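Long-range contacts in putative GTP pyrophosphokinase (Streptococcus mutans, PDB 3L9D), which probably transfers pyrophosphate from ATP to GTP, the first step in making the alarmone ppGpp: residues 69-74 with 108-113; 150-155 with 171-176. One frame throughout, in Å; residues are numbered along the deposited sequence.

Contact 1: 69-74 with 108-113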
ATOM      1  N   SER A  69      -3.739   7.536 -16.266  1.00 23.76           N
ATOM      2  CA  SER A  69      -3.151   7.654 -14.948  1.00 24.91           C
ATOM      3  C   SER A  69      -2.934   6.277 -14.328  1.00 24.94           C
ATOM      4  O   SER A  69      -3.875   5.501 -14.196  1.00 25.77           O
ATOM      5  CB  SER A  69      -4.061   8.491 -14.054  1.00 25.59           C
ATOM      6  OG  SER A  69      -3.553   8.584 -12.739  1.00 26.93           O
ATOM      7  N   PRO A  70      -1.687   5.982 -13.937  1.00 24.33           N
ATOM      8  CA  PRO A  70      -1.338   4.716 -13.281  1.00 25.91           C
ATOM      9  C   PRO A  70      -2.032   4.595 -11.930  1.00 25.58           C
ATOM     10  O   PRO A  70      -2.230   3.482 -11.439  1.00 23.20           O
ATOM     11  CB  PRO A  70       0.175   4.832 -13.059  1.00 25.66           C
ATOM     12  CG  PRO A  70       0.615   5.990 -13.913  1.00 26.20           C
ATOM     13  CD  PRO A  70      -0.545   6.909 -14.007  1.00 21.52           C
ATOM     14  N   ILE A  71      -2.383   5.734 -11.333  1.00 23.70           N
ATOM     15  CA  ILE A  71      -3.023   5.739 -10.025  1.00 21.93           C
ATOM     16  C   ILE A  71      -4.518   5.999 -10.175  1.00 27.13           C
ATOM     17  O   ILE A  71      -4.931   6.931 -10.876  1.00 29.38           O
ATOM     18  CB  ILE A  71      -2.410   6.802  -9.088  1.00 19.91           C
ATOM     19  CG1 ILE A  71      -0.923   6.541  -8.850  1.00 21.44           C
ATOM     20  CG2 ILE A  71      -3.133   6.828  -7.757  1.00 14.23           C
ATOM     21  CD1 ILE A  71      -0.272   7.554  -7.897  1.00 17.49           C
ATOM     22  N   GLU A  72      -5.336   5.174  -9.527  1.00 24.25           N
ATOM     23  CA  GLU A  72      -6.774   5.360  -9.611  1.00 26.14           C
ATOM     24  C   GLU A  72      -7.257   6.113  -8.402  1.00 27.11           C
ATOM     25  O   GLU A  72      -8.016   7.062  -8.536  1.00 27.96           O
ATOM     26  CB  GLU A  72      -7.514   4.034  -9.741  1.00 25.23           C
ATOM     27  CG  GLU A  72      -7.825   3.699 -11.165  1.00 28.86           C
ATOM     28  CD  GLU A  72      -8.995   2.747 -11.277  1.00 42.28           C
ATOM     29  OE1 GLU A  72      -8.918   1.623 -10.725  1.00 42.07           O
ATOM     30  OE2 GLU A  72      -9.997   3.122 -11.924  1.00 46.19           O
ATOM     31  N   PHE A  73      -6.830   5.677  -7.221  1.00 23.95           N
ATOM     32  CA  PHE A  73      -7.065   6.457  -6.017  1.00 22.97           C
ATOM     33  C   PHE A  73      -6.163   6.067  -4.865  1.00 20.68           C
ATOM     34  O   PHE A  73      -5.364   5.159  -4.976  1.00 23.34           O
ATOM     35  CB  PHE A  73      -8.521   6.407  -5.597  1.00 23.95           C
ATOM     36  CG  PHE A  73      -8.986   5.057  -5.191  1.00 25.90           C
ATOM     37  CD1 PHE A  73      -9.047   4.708  -3.841  1.00 24.85           C
ATOM     38  CD2 PHE A  73      -9.406   4.134  -6.154  1.00 26.87           C
ATOM     39  CE1 PHE A  73      -9.511   3.440  -3.445  1.00 29.07           C
ATOM     40  CE2 PHE A  73      -9.876   2.872  -5.773  1.00 25.36           C
ATOM     41  CZ  PHE A  73      -9.917   2.520  -4.415  1.00 25.55           C
ATOM     42  N   VAL A  74      -6.303   6.765  -3.750  1.00 21.84           N
ATOM     43  CA  VAL A  74      -5.319   6.687  -2.696  1.00 17.82           C
ATOM     44  C   VAL A  74      -5.968   6.765  -1.336  1.00 20.41           C
ATOM     45  O   VAL A  74      -6.697   7.715  -1.037  1.00 21.25           O
ATOM     46  CB  VAL A  74      -4.334   7.850  -2.814  1.00 18.86           C
ATOM     47  CG1 VAL A  74      -3.370   7.852  -1.646  1.00 17.49           C
ATOM     48  CG2 VAL A  74      -3.607   7.786  -4.146  1.00 16.85           C
ATOM     49  N   LEU A 108       0.222   3.501   3.534  1.00 17.83           N
ATOM     50  CA  LEU A 108      -0.504   4.069   2.406  1.00 16.33           C
ATOM     51  C   LEU A 108      -0.838   3.040   1.350  1.00 19.45           C
ATOM     52  O   LEU A 108      -0.119   2.064   1.168  1.00 23.56           O
ATOM     53  CB  LEU A 108       0.271   5.222   1.780  1.00 19.64           C
ATOM     54  CG  LEU A 108       0.095   6.557   2.502  1.00 19.69           C
ATOM     55  CD1 LEU A 108       1.382   7.011   3.117  1.00 17.22           C
ATOM     56  CD2 LEU A 108      -0.457   7.601   1.537  1.00 17.96           C
ATOM     57  N   ARG A 109      -1.935   3.266   0.647  1.00 18.29           N
ATOM     58  CA  ARG A 109      -2.353   2.357  -0.404  1.00 23.30           C
ATOM     59  C   ARG A 109      -2.598   3.095  -1.701  1.00 20.14           C
ATOM     60  O   ARG A 109      -3.407   4.002  -1.749  1.00 21.09           O
ATOM     61  CB  ARG A 109      -3.625   1.620  -0.006  1.00 23.33           C
ATOM     62  CG  ARG A 109      -3.418   0.692   1.138  1.00 24.88           C
ATOM     63  CD  ARG A 109      -4.368  -0.469   1.056  1.00 29.53           C
ATOM     64  NE  ARG A 109      -4.078  -1.407   2.136  1.00 38.64           N
ATOM     65  CZ  ARG A 109      -4.994  -1.874   2.978  1.00 38.71           C
ATOM     66  NH1 ARG A 109      -6.266  -1.487   2.845  1.00 30.48           N
ATOM     67  NH2 ARG A 109      -4.636  -2.727   3.943  1.00 33.66           N
ATOM     68  N   ILE A 110      -1.899   2.689  -2.755  1.00 21.41           N
ATOM     69  CA  ILE A 110      -2.121   3.257  -4.073  1.00 19.26           C
ATOM     70  C   ILE A 110      -2.866   2.229  -4.905  1.00 20.91           C
ATOM     71  O   ILE A 110      -2.314   1.177  -5.243  1.00 25.30           O
ATOM     72  CB  ILE A 110      -0.792   3.677  -4.720  1.00 16.04           C
ATOM     73  CG1 ILE A 110      -0.119   4.743  -3.836  1.00 17.48           C
ATOM     74  CG2 ILE A 110      -1.006   4.163  -6.135  1.00 13.89           C
ATOM     75  CD1 ILE A 110       1.238   5.262  -4.323  1.00 13.26           C
ATOM     76  N   MET A 111      -4.131   2.513  -5.195  1.00 21.16           N
ATOM     77  CA  MET A 111      -4.964   1.625  -6.006  1.00 17.42           C
ATOM     78  C   MET A 111      -4.776   1.906  -7.495  1.00 18.28           C
ATOM     79  O   MET A 111      -5.045   3.007  -7.971  1.00 21.94           O
ATOM     80  CB  MET A 111      -6.440   1.761  -5.617  1.00 19.16           C
ATOM     81  CG  MET A 111      -7.021   0.522  -4.943  1.00 24.33           C
ATOM     82  SD  MET A 111      -6.141   0.060  -3.425  1.00 25.29           S
ATOM     83  CE  MET A 111      -6.604   1.423  -2.352  1.00 22.96           C
ATOM     84  N   VAL A 112      -4.299   0.905  -8.226  1.00 19.21           N
ATOM     85  CA  VAL A 112      -4.093   1.012  -9.666  1.00 21.61           C
ATOM     86  C   VAL A 112      -5.111   0.160 -10.401  1.00 24.09           C
ATOM     87  O   VAL A 112      -5.626  -0.802  -9.841  1.00 24.42           O
ATOM     88  CB  VAL A 112      -2.676   0.533 -10.091  1.00 24.75           C
ATOM     89  CG1 VAL A 112      -1.577   1.424  -9.476  1.00 17.91           C
ATOM     90  CG2 VAL A 112      -2.481  -0.959  -9.741  1.00 20.99           C
ATOM     91  N   GLN A 113      -5.392   0.523 -11.653  1.00 25.10           N
ATOM     92  CA  GLN A 113      -6.335  -0.206 -12.484  1.00 28.74           C
ATOM     93  C   GLN A 113      -5.796  -1.529 -13.057  1.00 31.99           C
ATOM     94  O   GLN A 113      -6.512  -2.534 -13.052  1.00 29.56           O
ATOM     95  CB  GLN A 113      -6.888   0.670 -13.618  1.00 33.81           C
ATOM     96  CG  GLN A 113      -8.139   0.025 -14.264  1.00 36.69           C
ATOM     97  CD  GLN A 113      -8.734   0.794 -15.437  1.00 32.25           C
ATOM     98  OE1 GLN A 113      -8.111   1.701 -16.009  1.00 30.06           O
ATOM     99  NE2 GLN A 113      -9.949   0.412 -15.813  1.00 29.52           N
TER
HETATM  100  O   HOH W   1      -4.998   3.070 -12.770  1.00 29.78           O

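Contact 2: 150-155 with 171-176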
ATOM      1  N   SER A 150       0.437  -8.143  -4.051  1.00 25.45           N
ATOM      2  CA  SER A 150       0.614  -6.754  -3.689  1.00 23.96           C
ATOM      3  C   SER A 150       2.071  -6.371  -3.888  1.00 23.26           C
ATOM      4  O   SER A 150       2.919  -7.228  -4.057  1.00 23.97           O
ATOM      5  CB  SER A 150       0.187  -6.540  -2.237  1.00 20.23           C
ATOM      6  OG  SER A 150       0.226  -5.171  -1.901  1.00 22.69           O
ATOM      7  N   TYR A 151       2.362  -5.079  -3.879  1.00 21.89           N
ATOM      8  CA  TYR A 151       3.742  -4.626  -3.953  1.00 22.99           C
ATOM      9  C   TYR A 151       4.025  -3.651  -2.808  1.00 20.35           C
ATOM     10  O   TYR A 151       3.322  -2.652  -2.660  1.00 21.97           O
ATOM     11  CB  TYR A 151       4.011  -3.966  -5.312  1.00 18.64           C
ATOM     12  CG  TYR A 151       5.472  -3.898  -5.662  1.00 17.06           C
ATOM     13  CD1 TYR A 151       6.003  -4.724  -6.636  1.00 18.07           C
ATOM     14  CD2 TYR A 151       6.325  -3.008  -5.015  1.00 18.78           C
ATOM     15  CE1 TYR A 151       7.335  -4.670  -6.969  1.00 17.57           C
ATOM     16  CE2 TYR A 151       7.682  -2.952  -5.337  1.00 17.10           C
ATOM     17  CZ  TYR A 151       8.175  -3.789  -6.313  1.00 19.79           C
ATOM     18  OH  TYR A 151       9.513  -3.763  -6.643  1.00 21.48           O
ATOM     19  N   HIS A 152       5.047  -3.926  -2.004  1.00 19.11           N
ATOM     20  CA  HIS A 152       5.317  -3.098  -0.833  1.00 16.48           C
ATOM     21  C   HIS A 152       6.543  -2.234  -0.998  1.00 17.27           C
ATOM     22  O   HIS A 152       7.600  -2.734  -1.314  1.00 19.87           O
ATOM     23  CB  HIS A 152       5.496  -3.959   0.410  1.00 19.30           C
ATOM     24  CG  HIS A 152       4.327  -4.849   0.705  1.00 22.67           C
ATOM     25  ND1 HIS A 152       4.175  -5.499   1.907  1.00 24.14           N
ATOM     26  CD2 HIS A 152       3.255  -5.188  -0.045  1.00 19.54           C
ATOM     27  CE1 HIS A 152       3.063  -6.211   1.882  1.00 23.18           C
ATOM     28  NE2 HIS A 152       2.488  -6.039   0.709  1.00 20.15           N
ATOM     29  N   VAL A 153       6.389  -0.934  -0.754  1.00 21.22           N
ATOM     30  CA  VAL A 153       7.503   0.009  -0.792  1.00 21.13           C
ATOM     31  C   VAL A 153       7.626   0.715   0.550  1.00 17.78           C
ATOM     32  O   VAL A 153       6.639   1.183   1.090  1.00 16.05           O
ATOM     33  CB  VAL A 153       7.296   1.083  -1.874  1.00 17.88           C
ATOM     34  CG1 VAL A 153       8.478   2.015  -1.899  1.00 15.29           C
ATOM     35  CG2 VAL A 153       7.080   0.435  -3.241  1.00 16.99           C
ATOM     36  N   ILE A 154       8.834   0.772   1.095  1.00 13.76           N
ATOM     37  CA  ILE A 154       9.056   1.514   2.311  1.00 12.96           C
ATOM     38  C   ILE A 154       9.820   2.781   1.952  1.00 15.38           C
ATOM     39  O   ILE A 154      10.790   2.746   1.185  1.00 14.31           O
ATOM     40  CB  ILE A 154       9.814   0.686   3.370  1.00 16.88           C
ATOM     41  CG1 ILE A 154       9.050  -0.611   3.689  1.00 17.88           C
ATOM     42  CG2 ILE A 154      10.045   1.509   4.640  1.00 12.93           C
ATOM     43  CD1 ILE A 154       7.589  -0.416   4.104  1.00 13.14           C
ATOM     44  N   VAL A 155       9.345   3.902   2.476  1.00 13.11           N
ATOM     45  CA  VAL A 155       9.956   5.179   2.206  1.00 15.08           C
ATOM     46  C   VAL A 155      10.288   5.880   3.516  1.00 19.69           C
ATOM     47  O   VAL A 155       9.547   5.764   4.495  1.00 20.34           O
ATOM     48  CB  VAL A 155       9.070   6.075   1.292  1.00 20.49           C
ATOM     49  CG1 VAL A 155       8.954   5.473  -0.114  1.00 14.28           C
ATOM     50  CG2 VAL A 155       7.667   6.345   1.927  1.00 19.80           C
ATOM     51  N   GLU A 171       4.825   2.673   4.952  1.00 18.96           N
ATOM     52  CA  GLU A 171       4.672   1.577   4.013  1.00 15.92           C
ATOM     53  C   GLU A 171       3.608   1.871   2.954  1.00 17.28           C
ATOM     54  O   GLU A 171       2.426   2.031   3.265  1.00 19.27           O
ATOM     55  CB  GLU A 171       4.337   0.291   4.730  1.00 15.51           C
ATOM     56  CG  GLU A 171       3.860  -0.758   3.760  1.00 16.46           C
ATOM     57  CD  GLU A 171       3.841  -2.130   4.368  1.00 22.35           C
ATOM     58  OE1 GLU A 171       2.753  -2.545   4.837  1.00 19.58           O
ATOM     59  OE2 GLU A 171       4.921  -2.786   4.378  1.00 24.73           O
ATOM     60  N   ILE A 172       4.043   1.959   1.706  1.00 13.52           N
ATOM     61  CA  ILE A 172       3.148   2.142   0.581  1.00 13.69           C
ATOM     62  C   ILE A 172       2.850   0.805  -0.085  1.00 17.56           C
ATOM     63  O   ILE A 172       3.750   0.135  -0.594  1.00 20.83           O
ATOM     64  CB  ILE A 172       3.798   3.062  -0.458  1.00 11.83           C
ATOM     65  CG1 ILE A 172       4.176   4.383   0.191  1.00 13.76           C
ATOM     66  CG2 ILE A 172       2.872   3.303  -1.628  1.00 12.31           C
ATOM     67  CD1 ILE A 172       5.253   5.127  -0.552  1.00 14.89           C
ATOM     68  N   GLN A 173       1.594   0.393  -0.089  1.00 19.73           N
ATOM     69  CA  GLN A 173       1.233  -0.798  -0.854  1.00 20.61           C
ATOM     70  C   GLN A 173       0.524  -0.414  -2.129  1.00 20.67           C
ATOM     71  O   GLN A 173      -0.361   0.450  -2.113  1.00 24.07           O
ATOM     72  CB  GLN A 173       0.375  -1.759  -0.034  1.00 19.75           C
ATOM     73  CG  GLN A 173       1.164  -2.399   1.089  1.00 23.25           C
ATOM     74  CD  GLN A 173       0.356  -3.403   1.851  1.00 26.16           C
ATOM     75  OE1 GLN A 173      -0.411  -4.164   1.266  1.00 28.62           O
ATOM     76  NE2 GLN A 173       0.510  -3.410   3.169  1.00 25.08           N
ATOM     77  N   ILE A 174       0.919  -1.051  -3.226  1.00 15.62           N
ATOM     78  CA  ILE A 174       0.341  -0.775  -4.532  1.00 17.74           C
ATOM     79  C   ILE A 174      -0.494  -1.993  -4.976  1.00 20.21           C
ATOM     80  O   ILE A 174      -0.020  -3.129  -4.951  1.00 22.69           O
ATOM     81  CB  ILE A 174       1.467  -0.431  -5.531  1.00 19.22           C
ATOM     82  CG1 ILE A 174       2.412   0.598  -4.893  1.00 20.87           C
ATOM     83  CG2 ILE A 174       0.900   0.072  -6.853  1.00 14.73           C
ATOM     84  CD1 ILE A 174       3.719   0.809  -5.615  1.00 12.25           C
ATOM     85  N   ARG A 175      -1.742  -1.766  -5.372  1.00 21.89           N
ATOM     86  CA  ARG A 175      -2.679  -2.873  -5.568  1.00 18.99           C
ATOM     87  C   ARG A 175      -3.678  -2.606  -6.671  1.00 20.67           C
ATOM     88  O   ARG A 175      -4.107  -1.472  -6.860  1.00 22.72           O
ATOM     89  CB  ARG A 175      -3.477  -3.095  -4.283  1.00 17.15           C
ATOM     90  CG  ARG A 175      -2.676  -3.616  -3.120  1.00 20.64           C
ATOM     91  CD  ARG A 175      -3.546  -3.755  -1.897  1.00 21.90           C
ATOM     92  NE  ARG A 175      -2.849  -4.386  -0.777  1.00 20.12           N
ATOM     93  CZ  ARG A 175      -3.413  -4.650   0.399  1.00 21.15           C
ATOM     94  NH1 ARG A 175      -4.686  -4.344   0.613  1.00 23.45           N
ATOM     95  NH2 ARG A 175      -2.709  -5.231   1.357  1.00 22.66           N
ATOM     96  N   THR A 176      -4.101  -3.652  -7.371  1.00 24.47           N
ATOM     97  CA  THR A 176      -5.316  -3.530  -8.188  1.00 22.49           C
ATOM     98  C   THR A 176      -6.562  -3.499  -7.298  1.00 22.06           C
ATOM     99  O   THR A 176      -6.520  -3.831  -6.116  1.00 21.36           O
ATOM    100  CB  THR A 176      -5.465  -4.659  -9.247  1.00 20.99           C
ATOM    101  OG1 THR A 176      -5.402  -5.952  -8.620  1.00 20.07           O
ATOM    102  CG2 THR A 176      -4.393  -4.544 -10.292  1.00 20.44           C
TER

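Contact 1: 69-74 with 108-113
One face of the Phe73 ring rests on the side chain of Met111: Met111 CB stands 3.7 Å from the ring centroid, nearly on the normal, a CH-pi contact. The methionine chain, bent at both chi2 and chi3, curls along the ring, bringing Met111 CE to 3.7 Å from Phe73 CE1 and leaving the sulfur obliquely placed in a Met-aromatic contact. Phe73 CG sits between its own backbone N and carbonyl carbon (chi1 65°), which turns the ring over the neighbouring strand. The Glu72 carboxylate lies about 20° from the plane of the Gln113 amide, but what it meets is the aliphatic part of that chain, with Glu72 OE1 3.7 Å from Gln113 CB. Beneath these side chains the backbone forms a classic beta bulge, in which Glu72 and Phe73 both face Met111. Met111 O accepts both Glu72 N at 2.7 Å and Phe73 N at 3.3 Å, while Met111 N returns a bond to Phe73 O. Across the sheet from the phenyl ring, Ile71 CG1 packs on Ile110 CG2 at 3.6 Å. Helix 177-193 borders the Phe73 side, touching Glu72 and Met111 through Leu177; on the Ile71 side lies helix 117-126, whose Val121 meets Pro70, Ile71 and Val112, and strand 164-176 continues the sheet beyond 108-113.

Contact 2: 150-155 with 171-176
His152 and Gln173 lie side by side and point the same way, the imidazole and amide planes stacked at 22°. Gln173 CD stands over the rim of one ring face, 3.6 Å from His152 NE2, and Gln173 CG adds a CH-pi contact 3.9 Å from the ring centroid. The amide does not hydrogen-bond to the ring; His152 NE2 pairs instead with Tyr148. Glu171 crosses the histidine obliquely, its carboxylate turned 59° from the ring, and Gln173 NE2 reaches Glu171 OE1 at 2.9 Å from above the carboxylate plane. This bond, along one strand, helps fix the rotation of the amide against the ring face. Farther along the same face of the sheet, Ile154 CD1 presses on Glu171 CB at 3.4 Å, brought there by an Ile154 chain folded back at chi2 (-54°). The pairing is that of an antiparallel beta hairpin, strands 150-161 and 164-176, in the central sheet: Tyr151 with Ile174 and Val153 with Ile172 are the hydrogen-bonded pairs, the bond from Ile172 N to Val153 O measuring 2.8 Å. On the opposite face Val153, Ile172 and Ile174 pack through carbon atoms, beside Tyr151, whose hydroxyl bonds to Glu136. Ile172 CD1 meets both methyls of Val155 at 3.7 Å, the two chains crossing at about a right angle, and Ile174 CD1 lies 4.1 Å from Val153 CG2, with Leu122 of helix 117-126 packed against both. At the Ser150 end, Arg175 runs extended to NE, where the guanidinium edge meets Ser150 OG in a weak hydrogen bond; Arg175 NH1 bonds to Asn180.

In the fold
Contacts 1 and 2 occupy one mixed sheet, their centres about 10 Å apart, and join through the neighbouring strands 106-112 and 164-176. Leu108 N lies 2.7 Å from Glu171 O, and Leu108 O is equally close to Gln173 N, both probable hydrogen bonds that tie segment 108-113 to 171-176. Ile110 CD1 packs 3.7 Å from Ile172 CG2, so the aliphatic packing of Ile71 and Ile110 continues into that of Ile172 and Ile174. Contact 1 brings in 73-78, one of the two outermost strands within the chain; its centre lies about 9 Å from the chain centre, that of contact 2 about 4 Å. In this family the sheet probably carries the synthetase site.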